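Long-range contact in glycoside hydrolase family 81 (PDB 6FOP), which probably hydrolyses beta-1,3-glucans such as laminarin, as a glucanase of the Clostridium thermocellum cellulosome: residues A[22-34]-A[98-110]. Residues are numbered along the deposited sequence; the frame is centred on the assembly and turned at random. Where two conformers were deposited one is given.
Sequences QAEIYKTSNLQGA and TFPDARADKISDF. With MG (magnesium ion), chain Y.
A single parallel beta bridge pairs K27 with A104, showing how an irregular segment can dock on an edge strand: here 103-107, outermost in its sheet. A104 N gives a hydrogen bond to Y26 O (2.9 Å), and A104 O accepts one from T28 N (2.9 Å). Beyond the bridge, the first torsion of D105 (chi1 -170°) swings CG away from its N and presents OD1 to two donors. T28 OG1 donates to D105 OD1 (2.6 Å) on its anti side, somewhat out of the carboxylate plane, while N30 ND2 reaches the syn lone pair of D105 OD1 at 2.8 Å, the amide nearly perpendicular to the carboxylate. T28 OG1 accepts from N30 N, an ST turn within the type I turn 28-31. At the other end R103 extends past Y26, whose CD1 lies over one guanidinium face, and R103 NH1 bonds K27 O at 3.0 Å, almost within the guanidinium plane. D101 OD2 salt-bridges R103 NE, and the backbone O of A102, the residue between them in sequence, binds a magnesium ion with those of I44, N47 and Y49. K124 pairs with D105 OD2, so both carboxylate oxygens are engaged, probably keeping D105 ionised and fixing the turn.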
ATOM      1  N   GLN A  22      16.921  15.170   1.965  1.00 20.57           N
ATOM      2  CA  GLN A  22      17.217  16.590   1.839  1.00 19.81           C
ATOM      3  C   GLN A  22      16.731  17.407   3.045  1.00 19.31           C
ATOM      4  O   GLN A  22      15.692  17.124   3.658  1.00 20.06           O
ATOM      5  CB  GLN A  22      16.613  17.150   0.554  1.00 20.31           C
ATOM      6  CG  GLN A  22      15.112  17.061   0.496  1.00 20.35           C
ATOM      7  CD  GLN A  22      14.530  17.495  -0.820  1.00 21.35           C
ATOM      8  OE1 GLN A  22      14.904  16.995  -1.890  1.00 22.98           O
ATOM      9  NE2 GLN A  22      13.576  18.402  -0.751  1.00 22.64           N
ATOM     10  N   ALA A  23      17.497  18.439   3.341  1.00 20.61           N
ATOM     11  CA  ALA A  23      17.171  19.358   4.430  1.00 21.61           C
ATOM     12  C   ALA A  23      15.892  20.147   4.166  1.00 21.29           C
ATOM     13  O   ALA A  23      15.105  20.375   5.087  1.00 22.19           O
ATOM     14  CB  ALA A  23      18.324  20.320   4.646  1.00 22.63           C
ATOM     15  N   GLU A  24      15.675  20.522   2.897  1.00 21.85           N
ATOM     16  CA  GLU A  24      14.563  21.401   2.519  1.00 22.77           C
ATOM     17  C   GLU A  24      13.250  20.598   2.486  1.00 20.45           C
ATOM     18  O   GLU A  24      13.156  19.583   1.796  1.00 21.27           O
ATOM     19  CB  GLU A  24      14.788  21.969   1.112  1.00 26.56           C
ATOM     20  CG  GLU A  24      16.045  22.807   0.902  1.00 32.53           C
ATOM     21  CD  GLU A  24      17.399  22.060   0.875  1.00 35.22           C
ATOM     22  OE1 GLU A  24      17.490  20.800   0.685  1.00 32.21           O
ATOM     23  OE2 GLU A  24      18.404  22.794   1.059  1.00 43.89           O
ATOM     24  N   ILE A  25      12.246  21.064   3.211  1.00 18.46           N
ATOM     25  CA  ILE A  25      10.900  20.490   3.201  1.00 17.65           C
ATOM     26  C   ILE A  25       9.913  21.600   2.881  1.00 16.54           C
ATOM     27  O   ILE A  25       9.781  22.569   3.635  1.00 18.38           O
ATOM     28  CB  ILE A  25      10.525  19.804   4.522  1.00 17.66           C
ATOM     29  CG1 ILE A  25      11.586  18.766   4.910  1.00 17.43           C
ATOM     30  CG2 ILE A  25       9.173  19.094   4.373  1.00 18.25           C
ATOM     31  CD1 ILE A  25      11.300  18.005   6.183  1.00 19.35           C
ATOM     32  N   TYR A  26       9.219  21.464   1.748  1.00 17.84           N
ATOM     33  CA  TYR A  26       8.284  22.475   1.263  1.00 17.65           C
ATOM     34  C   TYR A  26       6.942  22.267   1.973  1.00 17.56           C
ATOM     35  O   TYR A  26       5.975  21.708   1.445  1.00 17.02           O
ATOM     36  CB  TYR A  26       8.196  22.461  -0.284  1.00 18.37           C
ATOM     37  CG  TYR A  26       9.437  23.005  -0.927  1.00 19.95           C
ATOM     38  CD1 TYR A  26       9.600  24.384  -1.109  1.00 20.83           C
ATOM     39  CD2 TYR A  26      10.478  22.151  -1.340  1.00 20.77           C
ATOM     40  CE1 TYR A  26      10.759  24.893  -1.677  1.00 23.10           C
ATOM     41  CE2 TYR A  26      11.641  22.658  -1.916  1.00 22.00           C
ATOM     42  CZ  TYR A  26      11.768  24.033  -2.087  1.00 23.26           C
ATOM     43  OH  TYR A  26      12.902  24.554  -2.659  1.00 26.60           O
ATOM     44  N   LYS A  27       6.937  22.735   3.224  1.00 17.60           N
ATOM     45  CA  LYS A  27       5.787  22.700   4.099  1.00 17.39           C
ATOM     46  C   LYS A  27       5.617  24.091   4.721  1.00 18.28           C
ATOM     47  O   LYS A  27       6.569  24.883   4.782  1.00 19.81           O
ATOM     48  CB  LYS A  27       5.927  21.628   5.201  1.00 18.32           C
ATOM     49  CG  LYS A  27       7.104  21.815   6.142  1.00 20.14           C
ATOM     50  CD  LYS A  27       7.108  20.742   7.215  1.00 21.31           C
ATOM     51  CE  LYS A  27       8.443  20.648   7.925  1.00 24.59           C
ATOM     52  NZ  LYS A  27       8.704  21.844   8.749  1.00 29.08           N
ATOM     53  N   THR A  28       4.403  24.359   5.169  1.00 18.00           N
ATOM     54  CA  THR A  28       4.125  25.560   5.944  1.00 18.73           C
ATOM     55  C   THR A  28       4.325  25.292   7.413  1.00 19.97           C
ATOM     56  O   THR A  28       4.483  24.156   7.830  1.00 21.37           O
ATOM     57  CB  THR A  28       2.659  26.071   5.798  1.00 17.61           C
ATOM     58  OG1 THR A  28       1.801  25.182   6.529  1.00 19.52           O
ATOM     59  CG2 THR A  28       2.233  26.138   4.334  1.00 19.12           C
ATOM     60  N   SER A  29       4.251  26.350   8.215  1.00 22.58           N
ATOM     61  CA  SER A  29       4.340  26.215   9.668  1.00 24.03           C
ATOM     62  C   SER A  29       3.154  25.459  10.288  1.00 23.29           C
ATOM     63  O   SER A  29       3.221  25.063  11.439  1.00 25.77           O
ATOM     64  CB  SER A  29       4.473  27.590  10.326  1.00 27.60           C
ATOM     65  OG  SER A  29       3.366  28.402   9.999  1.00 31.53           O
ATOM     66  N   ASN A  30       2.068  25.272   9.543  1.00 21.61           N
ATOM     67  CA  ASN A  30       0.942  24.507  10.055  1.00 23.60           C
ATOM     68  C   ASN A  30       1.139  22.994  10.023  1.00 22.75           C
ATOM     69  O   ASN A  30       0.393  22.288  10.685  1.00 23.90           O
ATOM     70  CB  ASN A  30      -0.346  24.892   9.328  1.00 24.76           C
ATOM     71  CG  ASN A  30      -0.724  26.342   9.577  1.00 29.12           C
ATOM     72  OD1 ASN A  30      -0.720  26.807  10.728  1.00 32.50           O
ATOM     73  ND2 ASN A  30      -1.067  27.062   8.510  1.00 32.46           N
ATOM     74  N   LEU A  31       2.088  22.505   9.231  1.00 20.50           N
ATOM     75  CA  LEU A  31       2.322  21.062   9.128  1.00 20.02           C
ATOM     76  C   LEU A  31       3.343  20.692  10.204  1.00 20.57           C
ATOM     77  O   LEU A  31       4.540  20.914  10.039  1.00 22.44           O
ATOM     78  CB  LEU A  31       2.794  20.680   7.725  1.00 19.82           C
ATOM     79  CG  LEU A  31       2.785  19.176   7.437  1.00 19.24           C
ATOM     80  CD1 LEU A  31       1.365  18.702   7.202  1.00 21.47           C
ATOM     81  CD2 LEU A  31       3.655  18.823   6.253  1.00 21.14           C
ATOM     82  N   GLN A  32       2.855  20.141  11.309  1.00 22.50           N
ATOM     83  CA  GLN A  32       3.666  19.876  12.499  1.00 24.05           C
ATOM     84  C   GLN A  32       3.854  18.378  12.708  1.00 24.17           C
ATOM     85  O   GLN A  32       3.063  17.574  12.248  1.00 24.72           O
ATOM     86  CB  GLN A  32       2.999  20.488  13.729  1.00 28.48           C
ATOM     87  CG  GLN A  32       2.803  22.005  13.657  1.00 31.94           C
ATOM     88  CD  GLN A  32       2.242  22.575  14.937  1.00 41.25           C
ATOM     89  OE1 GLN A  32       1.097  22.293  15.321  1.00 49.95           O
ATOM     90  NE2 GLN A  32       3.039  23.381  15.611  1.00 49.90           N
ATOM     91  N   GLY A  33       4.893  18.039  13.461  1.00 22.75           N
ATOM     92  CA  GLY A  33       5.269  16.660  13.683  1.00 22.26           C
ATOM     93  C   GLY A  33       5.886  16.015  12.462  1.00 20.69           C
ATOM     94  O   GLY A  33       6.202  16.661  11.465  1.00 20.81           O
ATOM     95  N   ALA A  34       6.041  14.710  12.528  1.00 17.92           N
ATOM     96  CA  ALA A  34       6.673  13.996  11.436  1.00 16.97           C
ATOM     97  C   ALA A  34       5.910  14.190  10.121  1.00 15.88           C
ATOM     98  O   ALA A  34       4.671  14.206  10.102  1.00 17.01           O
ATOM     99  CB  ALA A  34       6.805  12.536  11.780  1.00 17.41           C
ATOM    100  N   THR A  98       3.649  34.746 -10.824  1.00 27.31           N
ATOM    101  CA  THR A  98       4.717  33.815 -10.424  0.70 27.40           C
ATOM    102  C   THR A  98       4.713  33.619  -8.906  1.00 25.86           C
ATOM    103  O   THR A  98       4.978  34.566  -8.167  1.00 29.70           O
ATOM    104  CB  THR A  98       6.116  34.362 -10.833  0.70 29.91           C
ATOM    105  OG1 THR A  98       6.134  34.646 -12.238  0.70 33.24           O
ATOM    106  CG2 THR A  98       7.216  33.364 -10.520  0.70 30.53           C
ATOM    107  N   PHE A  99       4.432  32.400  -8.448  1.00 21.63           N
ATOM    108  CA  PHE A  99       4.534  32.054  -7.045  1.00 22.05           C
ATOM    109  C   PHE A  99       5.892  31.400  -6.837  1.00 21.88           C
ATOM    110  O   PHE A  99       6.359  30.708  -7.731  1.00 24.05           O
ATOM    111  CB  PHE A  99       3.439  31.070  -6.675  1.00 22.64           C
ATOM    112  CG  PHE A  99       2.065  31.675  -6.651  1.00 21.12           C
ATOM    113  CD1 PHE A  99       1.638  32.396  -5.553  1.00 22.21           C
ATOM    114  CD2 PHE A  99       1.214  31.531  -7.737  1.00 22.01           C
ATOM    115  CE1 PHE A  99       0.375  32.968  -5.536  1.00 21.80           C
ATOM    116  CE2 PHE A  99      -0.052  32.100  -7.728  1.00 21.96           C
ATOM    117  CZ  PHE A  99      -0.467  32.821  -6.620  1.00 22.25           C
ATOM    118  N   PRO A 100       6.503  31.581  -5.662  1.00 22.68           N
ATOM    119  CA  PRO A 100       7.868  31.095  -5.462  1.00 23.54           C
ATOM    120  C   PRO A 100       7.970  29.589  -5.218  1.00 22.04           C
ATOM    121  O   PRO A 100       9.020  29.012  -5.470  1.00 24.62           O
ATOM    122  CB  PRO A 100       8.326  31.843  -4.208  1.00 25.47           C
ATOM    123  CG  PRO A 100       7.094  32.143  -3.473  1.00 26.55           C
ATOM    124  CD  PRO A 100       6.042  32.397  -4.523  1.00 24.66           C
ATOM    125  N   ASP A 101       6.885  28.963  -4.765  1.00 20.57           N
ATOM    126  CA  ASP A 101       6.881  27.520  -4.444  1.00 19.28           C
ATOM    127  C   ASP A 101       5.458  27.074  -4.154  1.00 18.58           C
ATOM    128  O   ASP A 101       4.545  27.907  -4.148  1.00 21.37           O
ATOM    129  CB  ASP A 101       7.819  27.198  -3.271  1.00 20.90           C
ATOM    130  CG  ASP A 101       7.488  27.943  -1.976  1.00 22.45           C
ATOM    131  OD1 ASP A 101       6.312  28.091  -1.618  1.00 25.60           O
ATOM    132  OD2 ASP A 101       8.440  28.328  -1.267  1.00 27.92           O
ATOM    133  N   ALA A 102       5.283  25.771  -3.911  1.00 16.88           N
ATOM    134  CA  ALA A 102       4.048  25.222  -3.374  1.00 17.25           C
ATOM    135  C   ALA A 102       4.447  24.411  -2.162  1.00 16.73           C
ATOM    136  O   ALA A 102       5.354  23.554  -2.249  1.00 17.15           O
ATOM    137  CB  ALA A 102       3.346  24.366  -4.390  1.00 18.02           C
ATOM    138  N   ARG A 103       3.734  24.638  -1.054  1.00 16.07           N
ATOM    139  CA  ARG A 103       4.048  24.013   0.233  1.00 15.79           C
ATOM    140  C   ARG A 103       2.850  23.281   0.813  1.00 15.92           C
ATOM    141  O   ARG A 103       1.727  23.774   0.777  1.00 17.76           O
ATOM    142  CB  ARG A 103       4.502  25.048   1.244  1.00 16.96           C
ATOM    143  CG  ARG A 103       5.841  25.677   0.869  1.00 20.13           C
ATOM    144  CD  ARG A 103       6.246  26.827   1.763  1.00 22.47           C
ATOM    145  NE  ARG A 103       7.602  27.266   1.408  1.00 25.78           N
ATOM    146  CZ  ARG A 103       8.732  26.888   2.025  1.00 29.38           C
ATOM    147  NH1 ARG A 103       8.735  26.058   3.074  1.00 31.53           N
ATOM    148  NH2 ARG A 103       9.893  27.349   1.582  1.00 34.19           N
ATOM    149  N   ALA A 104       3.087  22.092   1.384  1.00 15.78           N
ATOM    150  CA  ALA A 104       2.004  21.368   2.056  1.00 15.48           C
ATOM    151  C   ALA A 104       1.687  22.030   3.393  1.00 15.70           C
ATOM    152  O   ALA A 104       2.575  22.294   4.180  1.00 17.11           O
ATOM    153  CB  ALA A 104       2.370  19.907   2.275  1.00 15.97           C
ATOM    154  N   ASP A 105       0.400  22.239   3.623  1.00 15.78           N
ATOM    155  CA  ASP A 105      -0.128  22.854   4.840  1.00 15.54           C
ATOM    156  C   ASP A 105      -0.808  21.852   5.786  1.00 15.38           C
ATOM    157  O   ASP A 105      -0.720  21.986   7.018  1.00 17.18           O
ATOM    158  CB  ASP A 105      -1.115  23.966   4.428  1.00 16.82           C
ATOM    159  CG  ASP A 105      -1.551  24.831   5.585  1.00 19.47           C
ATOM    160  OD1 ASP A 105      -0.739  25.632   6.078  1.00 21.76           O
ATOM    161  OD2 ASP A 105      -2.723  24.711   5.975  1.00 23.95           O
ATOM    162  N   LYS A 106      -1.480  20.862   5.199  0.51 15.14           N
ATOM    163  CA  LYS A 106      -2.224  19.834   5.935  0.51 14.98           C
ATOM    164  C   LYS A 106      -2.296  18.591   5.046  0.51 14.30           C
ATOM    165  O   LYS A 106      -2.613  18.688   3.860  0.51 14.91           O
ATOM    166  CB  LYS A 106      -3.632  20.325   6.299  0.51 16.40           C
ATOM    167  CG  LYS A 106      -4.457  19.380   7.156  0.51 17.92           C
ATOM    168  CD  LYS A 106      -5.785  19.970   7.633  0.51 19.94           C
ATOM    169  CE  LYS A 106      -6.563  18.982   8.510  0.51 22.52           C
ATOM    170  NZ  LYS A 106      -7.889  19.458   9.002  0.51 24.41           N
ATOM    171  N   ILE A 107      -2.000  17.422   5.620  1.00 14.69           N
ATOM    172  CA  ILE A 107      -2.115  16.149   4.907  1.00 14.85           C
ATOM    173  C   ILE A 107      -2.976  15.259   5.770  1.00 14.47           C
ATOM    174  O   ILE A 107      -2.640  14.983   6.929  1.00 16.47           O
ATOM    175  CB  ILE A 107      -0.758  15.515   4.599  1.00 15.12           C
ATOM    176  CG1 ILE A 107       0.080  16.431   3.700  1.00 16.04           C
ATOM    177  CG2 ILE A 107      -0.980  14.164   3.930  1.00 15.22           C
ATOM    178  CD1 ILE A 107       1.536  16.010   3.540  1.00 16.77           C
ATOM    179  N   SER A 108      -4.112  14.850   5.229  1.00 13.60           N
ATOM    180  CA  SER A 108      -4.995  13.910   5.909  1.00 14.42           C
ATOM    181  C   SER A 108      -4.962  12.544   5.211  1.00 13.46           C
ATOM    182  O   SER A 108      -4.079  12.284   4.381  1.00 15.63           O
ATOM    183  CB  SER A 108      -6.401  14.502   6.062  1.00 14.57           C
ATOM    184  OG  SER A 108      -6.943  14.815   4.804  1.00 14.46           O
ATOM    185  N   ASP A 109      -5.916  11.671   5.513  1.00 12.60           N
ATOM    186  CA  ASP A 109      -5.746  10.283   5.072  1.00 13.19           C
ATOM    187  C   ASP A 109      -5.944  10.093   3.582  1.00 13.06           C
ATOM    188  O   ASP A 109      -5.436   9.130   3.017  1.00 14.08           O
ATOM    189  CB  ASP A 109      -6.675   9.355   5.875  1.00 13.18           C
ATOM    190  CG  ASP A 109      -6.270   9.231   7.369  1.00 14.81           C
ATOM    191  OD1 ASP A 109      -5.244   9.773   7.794  1.00 19.44           O
ATOM    192  OD2 ASP A 109      -7.013   8.586   8.093  1.00 16.00           O
ATOM    193  N   PHE A 110      -6.696  10.996   2.940  1.00 12.61           N
ATOM    194  CA  PHE A 110      -6.865  10.983   1.488  1.00 13.31           C
ATOM    195  C   PHE A 110      -7.076  12.375   0.889  1.00 12.80           C
ATOM    196  O   PHE A 110      -7.693  12.517  -0.177  1.00 13.61           O
ATOM    197  CB  PHE A 110      -7.933   9.957   1.023  1.00 13.76           C
ATOM    198  CG  PHE A 110      -9.220   9.907   1.804  1.00 13.29           C
ATOM    199  CD1 PHE A 110      -9.312   9.156   2.993  1.00 14.43           C
ATOM    200  CD2 PHE A 110     -10.390  10.450   1.281  1.00 13.63           C
ATOM    201  CE1 PHE A 110     -10.508   9.036   3.662  1.00 14.93           C
ATOM    202  CE2 PHE A 110     -11.596  10.330   1.964  1.00 14.29           C
ATOM    203  CZ  PHE A 110     -11.645   9.650   3.173  1.00 14.59           C
TER
HETATM  204 MG    MG Y 824       6.629  22.067  -3.344  1.00 18.08          MG
HETATM  205  O   HOH W   1      -1.435  20.245   9.352  1.00 28.04           O